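PDB 1LTL: DNA replication initiator (Cdc21/Cdc54) from Methanothermobacter thermautotrophicus, which probably unwinds DNA during replication as an ATP-driven MCM helicase, of which this chain is the N-terminal, zinc-binding part. Local coordinates for residues A[100-105]-A[114-119]; A[142-147]-A[159-164]; A[183-188]-A[195-200]. One frame throughout, in Å; residues are numbered along the deposited sequence.

Interaction 1: residues A[100-105]-A[114-119]; sequences IPLREL and VAVDGI
Val-116 lies under the turn 100-105 and divides its two methyl groups between the turn's leucines. CG2 meets Leu-105 CD1 tip to tip at 3.6 Å, while CG1 lies 4.1 Å from Leu-102 CB. With CG1 anti to the backbone N (chi1 176°), CG2 falls anti to the carbonyl carbon, and the two branches spread to cover different residues; a beta-branched valine suits this place because both methyls start close to the strand. The carbonyl of Ile-100 sits over the same side chain, its O 3.5 Å from Val-116 CG2. Leu-105 uses its second methyl as well: the Leu-105 and Val-114 side chains cross obliquely, CD2 of Leu-105 lying 4.1 Å from Val-114 CG2, so one leucine spans two strand residues whose side chains lie on the same side. Ile-100 CD1 makes a looser contact, 4.5 Å from Val-114 CG1. One polar link ties the backbones, from Ile-100 N to Ala-115 O at 2.9 Å, with an N-H...O angle of 140° that makes it distinctly bent.

Residues 102-103 form a short 3-10 segment within the turn, which is closed by backbone bonds from Glu-104 N to Pro-101 O and from Leu-105 N to Leu-102 O. It covers one side of strand 113-137 in the OB domain, and the same strand pairs with strand 217-229 through Val-114, Val-116 and Gly-118. The chemistry is thus almost wholly aliphatic: one backbone bond ties the start of the loop to the strand, and buried branched side chains hold the rest by shape and exclusion of water.

Interaction 2: residues A[142-147]-A[159-164]; sequences RHHAVT and CSECGG. With ZN (zinc ion), chain G.
A zinc-bound thiolate doubles as the neighbour of a histidine ring: Cys-159 SG, 2.4 Å from the zinc ion, also lies 3.4 Å from His-144 CE1. The site is a four-cysteine zinc finger with two CxxC pairs, Cys-159 and Cys-162 here, Cys-137 and Cys-140 completing it. The sulfur approaches the ring obliquely. His-144 reaches it because its CG stands beside the backbone N (chi1 -65°). At the ring's edge Ser-160 OG is 4.4 Å from His-144 NE2, too far for a hydrogen bond.

Two residues earlier, Arg-142 crosses Glu-161 at about a right angle. The contact is chiefly with methylenes, Arg-142 NE lying 3.3 Å from Glu-161 CB. Glu-161 OE1 sits over one face of the guanidinium, 4.2 Å from Arg-142 NE; no N-H points at it, so any attraction is probably electrostatic only. The carboxylate has a closer mate in Ser-160, whose OG donates to Glu-161 OE2 through the anti lone pair. Arg-142 NH2 makes a weak hydrogen bond to Cys-140 O of a second subunit, and Cys-162 O accepts a hydrogen bond from Arg-165 NH2 of a third, so the finger lies where subunits of the dodecamer meet. Replacing Arg-142 by an alanine is likely to uncover the Glu-161 methylenes, leave the carboxylate without this nearby positive charge and cost the weak bond to the second subunit. At Gly-163 phi is positive (86°), and a CB would collide with the carbonyl O of Cys-162, which calls for glycine. Within the knuckle, Cys-162 N donates to Cys-159 SG over 3.6 Å at 158°.

Interaction 3: residues A[183-188]-A[195-200]; sequences KLQEPL and EQPRQI
Two antiparallel strands of the OB domain, 175-185 and 199-205, pair here at the base of a long connecting loop, which probably corresponds to the allosteric communication loop of MCM proteins. Leu-184 and Ile-200 form the hydrogen-bonded pair: Leu-184 N to Ile-200 O is 2.8 Å and nearly straight at 170°, and Ile-200 N returns to Leu-184 O at 2.9 Å. Gln-185 and Gln-199 follow as a non-hydrogen-bonded pair.

Beyond the strands a side chain takes over the ladder. Glu-186 N still bonds to Arg-198 O, but Arg-198 N goes to Glu-186 OE1, at 2.8 Å, meeting the carboxylate from above its plane. Glu-186 can fold back in this way because its CG stands between the backbone N and the carbonyl carbon (chi1 57°), and a carboxylate suits the place because OE1 also forms a salt bridge with Arg-103. The compact ring of Pro-197 packs alongside, its CG 3.4 Å from Gln-185 NE2 and 4.0 Å from Leu-188 CD2. Farther back, the Lys-183 methylenes cross the Gln-199 amide, Lys-183 CG lying 3.6 Å from Gln-199 OE1; the lysine ammonium bonds to Thr-201, and Gln-199 OE1 to Arg-121.

Leu-184 packs inward on Val-218 and Val-220 of strand 217-229, while strand 113-137 pairs with the other edge of strand 175-185.

In the fold
Strand 113-137 relates all three contacts: it carries 114-119 of interaction 1, pairs with strand 175-185 of interaction 3, and runs on toward the zinc site, where strand 143-147 of interaction 2 lies beside it. Interactions 1 and 3 are direct neighbours, their centres about 9 Å apart. They join through a probable backbone hydrogen bond from Ile-119 N to Gln-185 O (2.6 Å) and a salt bridge between Arg-103 NH1 and Glu-186 OE1 (3.1 Å). Interaction 2 is remote, on the other side of the chain's centre, with its centre about 40 and 44 Å from those of interactions 1 and 3; it alone contains zinc ligands.

Interaction 1: residues A[100-105]-A[114-119]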
loop_
_atom_site.group_PDB
_atom_site.type_symbol
_atom_site.label_atom_id
_atom_site.label_comp_id
_atom_site.label_asym_id
_atom_site.label_seq_id
_atom_site.Cartn_x
_atom_site.Cartn_y
_atom_site.Cartn_z
ATOM N N ILE A 100 41.681 -7.776 36.315
ATOM C CA ILE A 100 40.736 -8.782 36.738
ATOM C C ILE A 100 41.134 -10.186 36.350
ATOM O O ILE A 100 41.584 -10.434 35.253
ATOM C CB ILE A 100 39.356 -8.509 36.157
ATOM C CG1 ILE A 100 38.711 -7.332 36.869
ATOM C CG2 ILE A 100 38.483 -9.728 36.308
ATOM C CD1 ILE A 100 39.384 -6.047 36.602
ATOM N N PRO A 101 40.983 -11.140 37.266
ATOM C CA PRO A 101 41.366 -12.493 36.855
ATOM C C PRO A 101 40.409 -13.022 35.792
ATOM O O PRO A 101 39.228 -12.712 35.793
ATOM C CB PRO A 101 41.301 -13.282 38.161
ATOM C CG PRO A 101 40.292 -12.515 38.984
ATOM C CD PRO A 101 40.670 -11.083 38.705
ATOM N N LEU A 102 40.932 -13.830 34.889
ATOM C CA LEU A 102 40.134 -14.378 33.810
ATOM C C LEU A 102 38.786 -14.980 34.182
ATOM O O LEU A 102 37.765 -14.565 33.648
ATOM C CB LEU A 102 40.948 -15.414 33.052
ATOM C CG LEU A 102 40.465 -15.802 31.667
ATOM C CD1 LEU A 102 41.681 -16.257 30.916
ATOM C CD2 LEU A 102 39.394 -16.878 31.686
ATOM N N ARG A 103 38.774 -15.958 35.082
ATOM C CA ARG A 103 37.526 -16.610 35.472
ATOM C C ARG A 103 36.459 -15.646 35.981
ATOM O O ARG A 103 35.309 -16.014 36.064
ATOM C CB ARG A 103 37.777 -17.660 36.565
ATOM C CG ARG A 103 39.105 -18.406 36.461
ATOM C CD ARG A 103 38.963 -19.844 35.925
ATOM N NE ARG A 103 38.338 -20.754 36.894
ATOM C CZ ARG A 103 38.319 -22.084 36.786
ATOM N NH1 ARG A 103 38.893 -22.697 35.749
ATOM N NH2 ARG A 103 37.711 -22.809 37.718
ATOM N N GLU A 104 36.823 -14.421 36.321
ATOM C CA GLU A 104 35.843 -13.478 36.854
ATOM C C GLU A 104 35.287 -12.460 35.871
ATOM O O GLU A 104 34.650 -11.484 36.281
ATOM C CB GLU A 104 36.452 -12.704 38.016
ATOM C CG GLU A 104 36.414 -13.341 39.390
ATOM C CD GLU A 104 37.183 -12.485 40.398
ATOM O OE1 GLU A 104 36.966 -11.240 40.405
ATOM O OE2 GLU A 104 37.993 -13.045 41.181
ATOM N N LEU A 105 35.552 -12.660 34.585
ATOM C CA LEU A 105 35.085 -11.745 33.534
ATOM C C LEU A 105 33.606 -11.998 33.186
ATOM O O LEU A 105 33.274 -12.483 32.100
ATOM C CB LEU A 105 35.981 -11.905 32.287
ATOM C CG LEU A 105 37.413 -11.371 32.428
ATOM C CD1 LEU A 105 38.344 -11.877 31.325
ATOM C CD2 LEU A 105 37.344 -9.879 32.421
ATOM N N VAL A 114 39.236 -3.610 31.022
ATOM C CA VAL A 114 39.893 -4.542 31.927
ATOM C C VAL A 114 41.306 -4.874 31.522
ATOM O O VAL A 114 41.798 -4.433 30.485
ATOM C CB VAL A 114 39.117 -5.855 32.066
ATOM C CG1 VAL A 114 37.700 -5.557 32.486
ATOM C CG2 VAL A 114 39.151 -6.625 30.774
ATOM N N ALA A 115 41.964 -5.660 32.355
ATOM C CA ALA A 115 43.331 -6.055 32.097
ATOM C C ALA A 115 43.407 -7.431 32.699
ATOM O O ALA A 115 43.207 -7.593 33.892
ATOM C CB ALA A 115 44.282 -5.113 32.782
ATOM N N VAL A 116 43.713 -8.402 31.854
ATOM C CA VAL A 116 43.742 -9.788 32.228
ATOM C C VAL A 116 45.034 -10.437 31.866
ATOM O O VAL A 116 45.519 -10.223 30.764
ATOM C CB VAL A 116 42.672 -10.526 31.453
ATOM C CG1 VAL A 116 42.745 -12.002 31.745
ATOM C CG2 VAL A 116 41.307 -9.931 31.752
ATOM N N ASP A 117 45.576 -11.264 32.763
ATOM C CA ASP A 117 46.838 -11.982 32.494
ATOM C C ASP A 117 46.545 -13.421 32.087
ATOM O O ASP A 117 45.520 -13.977 32.460
ATOM C CB ASP A 117 47.739 -11.999 33.732
ATOM C CG ASP A 117 48.108 -10.609 34.199
ATOM O OD1 ASP A 117 48.454 -9.768 33.339
ATOM O OD2 ASP A 117 48.075 -10.350 35.425
ATOM N N GLY A 118 47.457 -14.024 31.336
ATOM C CA GLY A 118 47.268 -15.392 30.901
ATOM C C GLY A 118 48.330 -15.780 29.895
ATOM O O GLY A 118 49.343 -15.099 29.788
ATOM N N ILE A 119 48.106 -16.854 29.147
ATOM C CA ILE A 119 49.079 -17.290 28.160
ATOM C C ILE A 119 48.456 -17.557 26.792
ATOM O O ILE A 119 47.549 -18.380 26.663
ATOM C CB ILE A 119 49.779 -18.553 28.658
ATOM C CG1 ILE A 119 50.538 -18.214 29.937
ATOM C CG2 ILE A 119 50.714 -19.116 27.597
ATOM C CD1 ILE A 119 51.160 -19.419 30.634
#

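Interaction 2: residues A[142-147]-A[159-164]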
loop_
_atom_site.group_PDB
_atom_site.type_symbol
_atom_site.label_atom_id
_atom_site.label_comp_id
_atom_site.label_asym_id
_atom_site.label_seq_id
_atom_site.Cartn_x
_atom_site.Cartn_y
_atom_site.Cartn_z
ATOM N N ARG A 142 21.765 8.539 -2.293
ATOM C CA ARG A 142 22.901 9.231 -1.685
ATOM C C ARG A 142 23.789 8.259 -0.930
ATOM O O ARG A 142 23.363 7.157 -0.614
ATOM C CB ARG A 142 22.426 10.321 -0.742
ATOM C CG ARG A 142 22.206 11.634 -1.428
ATOM C CD ARG A 142 21.746 12.677 -0.439
ATOM N NE ARG A 142 20.323 12.891 -0.585
ATOM C CZ ARG A 142 19.792 13.924 -1.220
ATOM N NH1 ARG A 142 20.568 14.851 -1.748
ATOM N NH2 ARG A 142 18.486 13.997 -1.366
ATOM N N HIS A 143 25.021 8.664 -0.635
ATOM C CA HIS A 143 25.950 7.793 0.085
ATOM C C HIS A 143 26.122 8.192 1.556
ATOM O O HIS A 143 26.210 9.370 1.884
ATOM C CB HIS A 143 27.300 7.801 -0.616
ATOM C CG HIS A 143 27.317 7.035 -1.907
ATOM N ND1 HIS A 143 26.176 6.764 -2.633
ATOM C CD2 HIS A 143 28.336 6.466 -2.601
ATOM C CE1 HIS A 143 26.486 6.061 -3.708
ATOM N NE2 HIS A 143 27.787 5.867 -3.713
ATOM N N HIS A 144 26.142 7.207 2.449
ATOM C CA HIS A 144 26.313 7.453 3.891
ATOM C C HIS A 144 27.389 6.500 4.406
ATOM O O HIS A 144 27.375 5.317 4.070
ATOM C CB HIS A 144 25.006 7.170 4.673
ATOM C CG HIS A 144 23.867 8.095 4.344
ATOM N ND1 HIS A 144 23.012 7.887 3.278
ATOM C CD2 HIS A 144 23.443 9.232 4.944
ATOM C CE1 HIS A 144 22.118 8.855 3.238
ATOM N NE2 HIS A 144 22.348 9.687 4.231
ATOM N N ALA A 145 28.324 7.000 5.209
ATOM C CA ALA A 145 29.369 6.146 5.785
ATOM C C ALA A 145 29.003 5.861 7.241
ATOM O O ALA A 145 28.471 6.721 7.936
ATOM C CB ALA A 145 30.707 6.834 5.707
ATOM N N VAL A 146 29.267 4.651 7.706
ATOM C CA VAL A 146 28.936 4.307 9.082
ATOM C C VAL A 146 30.036 3.452 9.679
ATOM O O VAL A 146 30.364 2.390 9.145
ATOM C CB VAL A 146 27.615 3.517 9.161
ATOM C CG1 VAL A 146 27.300 3.152 10.600
ATOM C CG2 VAL A 146 26.504 4.322 8.571
ATOM N N THR A 147 30.595 3.900 10.798
ATOM C CA THR A 147 31.663 3.159 11.449
ATOM C C THR A 147 31.148 1.879 12.075
ATOM O O THR A 147 30.150 1.884 12.786
ATOM C CB THR A 147 32.325 3.995 12.515
ATOM O OG1 THR A 147 32.859 5.179 11.921
ATOM C CG2 THR A 147 33.445 3.224 13.143
ATOM N N CYS A 159 17.729 7.643 6.656
ATOM C CA CYS A 159 18.413 8.622 5.850
ATOM C C CYS A 159 17.866 9.985 6.197
ATOM O O CYS A 159 16.683 10.247 6.011
ATOM C CB CYS A 159 18.205 8.344 4.374
ATOM S SG CYS A 159 18.844 9.680 3.354
ATOM N N SER A 160 18.734 10.858 6.691
ATOM C CA SER A 160 18.332 12.211 7.085
ATOM C C SER A 160 17.904 13.113 5.938
ATOM O O SER A 160 17.146 14.059 6.143
ATOM C CB SER A 160 19.493 12.866 7.821
ATOM O OG SER A 160 20.704 12.601 7.123
ATOM N N GLU A 161 18.392 12.805 4.738
ATOM C CA GLU A 161 18.113 13.585 3.539
ATOM C C GLU A 161 16.739 13.376 2.958
ATOM O O GLU A 161 16.101 14.335 2.541
ATOM C CB GLU A 161 19.126 13.241 2.470
ATOM C CG GLU A 161 20.526 13.144 2.997
ATOM C CD GLU A 161 20.987 14.460 3.538
ATOM O OE1 GLU A 161 21.017 15.423 2.745
ATOM O OE2 GLU A 161 21.310 14.531 4.744
ATOM N N CYS A 162 16.297 12.124 2.911
ATOM C CA CYS A 162 14.996 11.829 2.350
ATOM C C CYS A 162 14.069 11.005 3.234
ATOM O O CYS A 162 12.914 10.762 2.874
ATOM C CB CYS A 162 15.157 11.124 1.021
ATOM S SG CYS A 162 15.601 9.422 1.185
ATOM N N GLY A 163 14.566 10.575 4.387
ATOM C CA GLY A 163 13.754 9.788 5.293
ATOM C C GLY A 163 13.771 8.305 4.978
ATOM O O GLY A 163 13.077 7.517 5.604
ATOM N N GLY A 164 14.580 7.907 4.010
ATOM C CA GLY A 164 14.623 6.504 3.649
ATOM C C GLY A 164 15.038 5.597 4.783
ATOM O O GLY A 164 15.712 6.028 5.702
HETATM ZN ZN ZN G . 17.967 8.875 1.252
#

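Interaction 3: residues A[183-188]-A[195-200]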
loop_
_atom_site.group_PDB
_atom_site.type_symbol
_atom_site.label_atom_id
_atom_site.label_comp_id
_atom_site.label_asym_id
_atom_site.label_seq_id
_atom_site.Cartn_x
_atom_site.Cartn_y
_atom_site.Cartn_z
ATOM N N LYS A 183 43.237 -17.127 21.432
ATOM C CA LYS A 183 42.746 -17.639 22.708
ATOM C C LYS A 183 43.747 -17.325 23.811
ATOM O O LYS A 183 44.936 -17.599 23.674
ATOM C CB LYS A 183 42.554 -19.158 22.642
ATOM C CG LYS A 183 41.207 -19.601 22.128
ATOM C CD LYS A 183 40.095 -18.967 22.957
ATOM C CE LYS A 183 38.707 -19.359 22.461
ATOM N NZ LYS A 183 38.477 -18.852 21.083
ATOM N N LEU A 184 43.258 -16.751 24.898
ATOM C CA LEU A 184 44.098 -16.409 26.026
ATOM C C LEU A 184 43.739 -17.334 27.175
ATOM O O LEU A 184 42.615 -17.309 27.656
ATOM C CB LEU A 184 43.847 -14.967 26.446
ATOM C CG LEU A 184 44.680 -14.533 27.642
ATOM C CD1 LEU A 184 46.155 -14.551 27.261
ATOM C CD2 LEU A 184 44.246 -13.148 28.109
ATOM N N GLN A 185 44.693 -18.142 27.623
ATOM C CA GLN A 185 44.468 -19.095 28.713
ATOM C C GLN A 185 44.899 -18.511 30.041
ATOM O O GLN A 185 45.894 -17.788 30.115
ATOM C CB GLN A 185 45.260 -20.360 28.440
ATOM C CG GLN A 185 45.206 -21.397 29.517
ATOM C CD GLN A 185 46.224 -22.490 29.263
ATOM O OE1 GLN A 185 47.416 -22.329 29.563
ATOM N NE2 GLN A 185 45.772 -23.599 28.672
ATOM N N GLU A 186 44.160 -18.838 31.094
ATOM C CA GLU A 186 44.493 -18.317 32.410
ATOM C C GLU A 186 45.792 -18.870 32.930
ATOM O O GLU A 186 46.257 -19.936 32.521
ATOM C CB GLU A 186 43.399 -18.615 33.425
ATOM C CG GLU A 186 43.067 -20.084 33.569
ATOM C CD GLU A 186 42.064 -20.353 34.677
ATOM O OE1 GLU A 186 41.459 -21.454 34.660
ATOM O OE2 GLU A 186 41.891 -19.473 35.560
ATOM N N PRO A 187 46.404 -18.136 33.853
ATOM C CA PRO A 187 47.667 -18.583 34.422
ATOM C C PRO A 187 47.422 -19.894 35.163
ATOM O O PRO A 187 46.453 -20.024 35.920
ATOM C CB PRO A 187 48.047 -17.433 35.356
ATOM C CG PRO A 187 47.376 -16.231 34.709
ATOM C CD PRO A 187 46.036 -16.804 34.358
ATOM N N LEU A 188 48.293 -20.869 34.924
ATOM C CA LEU A 188 48.191 -22.181 35.553
ATOM C C LEU A 188 48.473 -22.140 37.048
ATOM O O LEU A 188 47.861 -22.881 37.814
ATOM C CB LEU A 188 49.166 -23.136 34.875
ATOM C CG LEU A 188 48.751 -23.380 33.437
ATOM C CD1 LEU A 188 49.899 -23.946 32.630
ATOM C CD2 LEU A 188 47.552 -24.304 33.441
ATOM N N GLU A 195 41.293 -29.242 37.777
ATOM C CA GLU A 195 40.823 -28.012 37.168
ATOM C C GLU A 195 41.562 -27.643 35.883
ATOM O O GLU A 195 42.727 -27.243 35.927
ATOM C CB GLU A 195 40.945 -26.867 38.170
ATOM C CG GLU A 195 39.648 -26.553 38.874
ATOM C CD GLU A 195 39.717 -25.291 39.717
ATOM O OE1 GLU A 195 38.655 -24.865 40.223
ATOM O OE2 GLU A 195 40.825 -24.733 39.885
ATOM N N GLN A 196 40.884 -27.787 34.741
ATOM C CA GLN A 196 41.465 -27.435 33.444
ATOM C C GLN A 196 41.287 -25.925 33.297
ATOM O O GLN A 196 40.188 -25.399 33.491
ATOM C CB GLN A 196 40.751 -28.149 32.295
ATOM C CG GLN A 196 40.748 -29.663 32.396
ATOM C CD GLN A 196 39.908 -30.162 33.560
ATOM O OE1 GLN A 196 38.695 -29.933 33.606
ATOM N NE2 GLN A 196 40.547 -30.848 34.509
ATOM N N PRO A 197 42.368 -25.207 32.941
ATOM C CA PRO A 197 42.301 -23.754 32.785
ATOM C C PRO A 197 41.207 -23.326 31.829
ATOM O O PRO A 197 40.836 -24.059 30.910
ATOM C CB PRO A 197 43.690 -23.403 32.275
ATOM C CG PRO A 197 44.036 -24.593 31.452
ATOM C CD PRO A 197 43.611 -25.732 32.349
ATOM N N ARG A 198 40.684 -22.134 32.070
ATOM C CA ARG A 198 39.638 -21.575 31.235
ATOM C C ARG A 198 40.271 -20.552 30.300
ATOM O O ARG A 198 41.179 -19.825 30.684
ATOM C CB ARG A 198 38.568 -20.910 32.109
ATOM C CG ARG A 198 37.569 -21.880 32.751
ATOM C CD ARG A 198 36.579 -21.136 33.658
ATOM N NE ARG A 198 35.572 -22.015 34.250
ATOM C CZ ARG A 198 34.775 -21.666 35.260
ATOM N NH1 ARG A 198 34.864 -20.452 35.798
ATOM N NH2 ARG A 198 33.883 -22.533 35.736
ATOM N N GLN A 199 39.799 -20.499 29.068
ATOM C CA GLN A 199 40.353 -19.556 28.129
ATOM C C GLN A 199 39.321 -18.543 27.668
ATOM O O GLN A 199 38.120 -18.739 27.823
ATOM C CB GLN A 199 40.911 -20.305 26.933
ATOM C CG GLN A 199 40.126 -21.555 26.598
ATOM C CD GLN A 199 40.356 -22.016 25.163
ATOM O OE1 GLN A 199 41.500 -22.073 24.684
ATOM N NE2 GLN A 199 39.265 -22.351 24.466
ATOM N N ILE A 200 39.787 -17.439 27.114
ATOM C CA ILE A 200 38.864 -16.443 26.620
ATOM C C ILE A 200 39.378 -15.903 25.304
ATOM O O ILE A 200 40.578 -15.868 25.080
ATOM C CB ILE A 200 38.694 -15.290 27.589
ATOM C CG1 ILE A 200 37.448 -14.506 27.192
ATOM C CG2 ILE A 200 39.912 -14.393 27.560
ATOM C CD1 ILE A 200 37.094 -13.450 28.145
#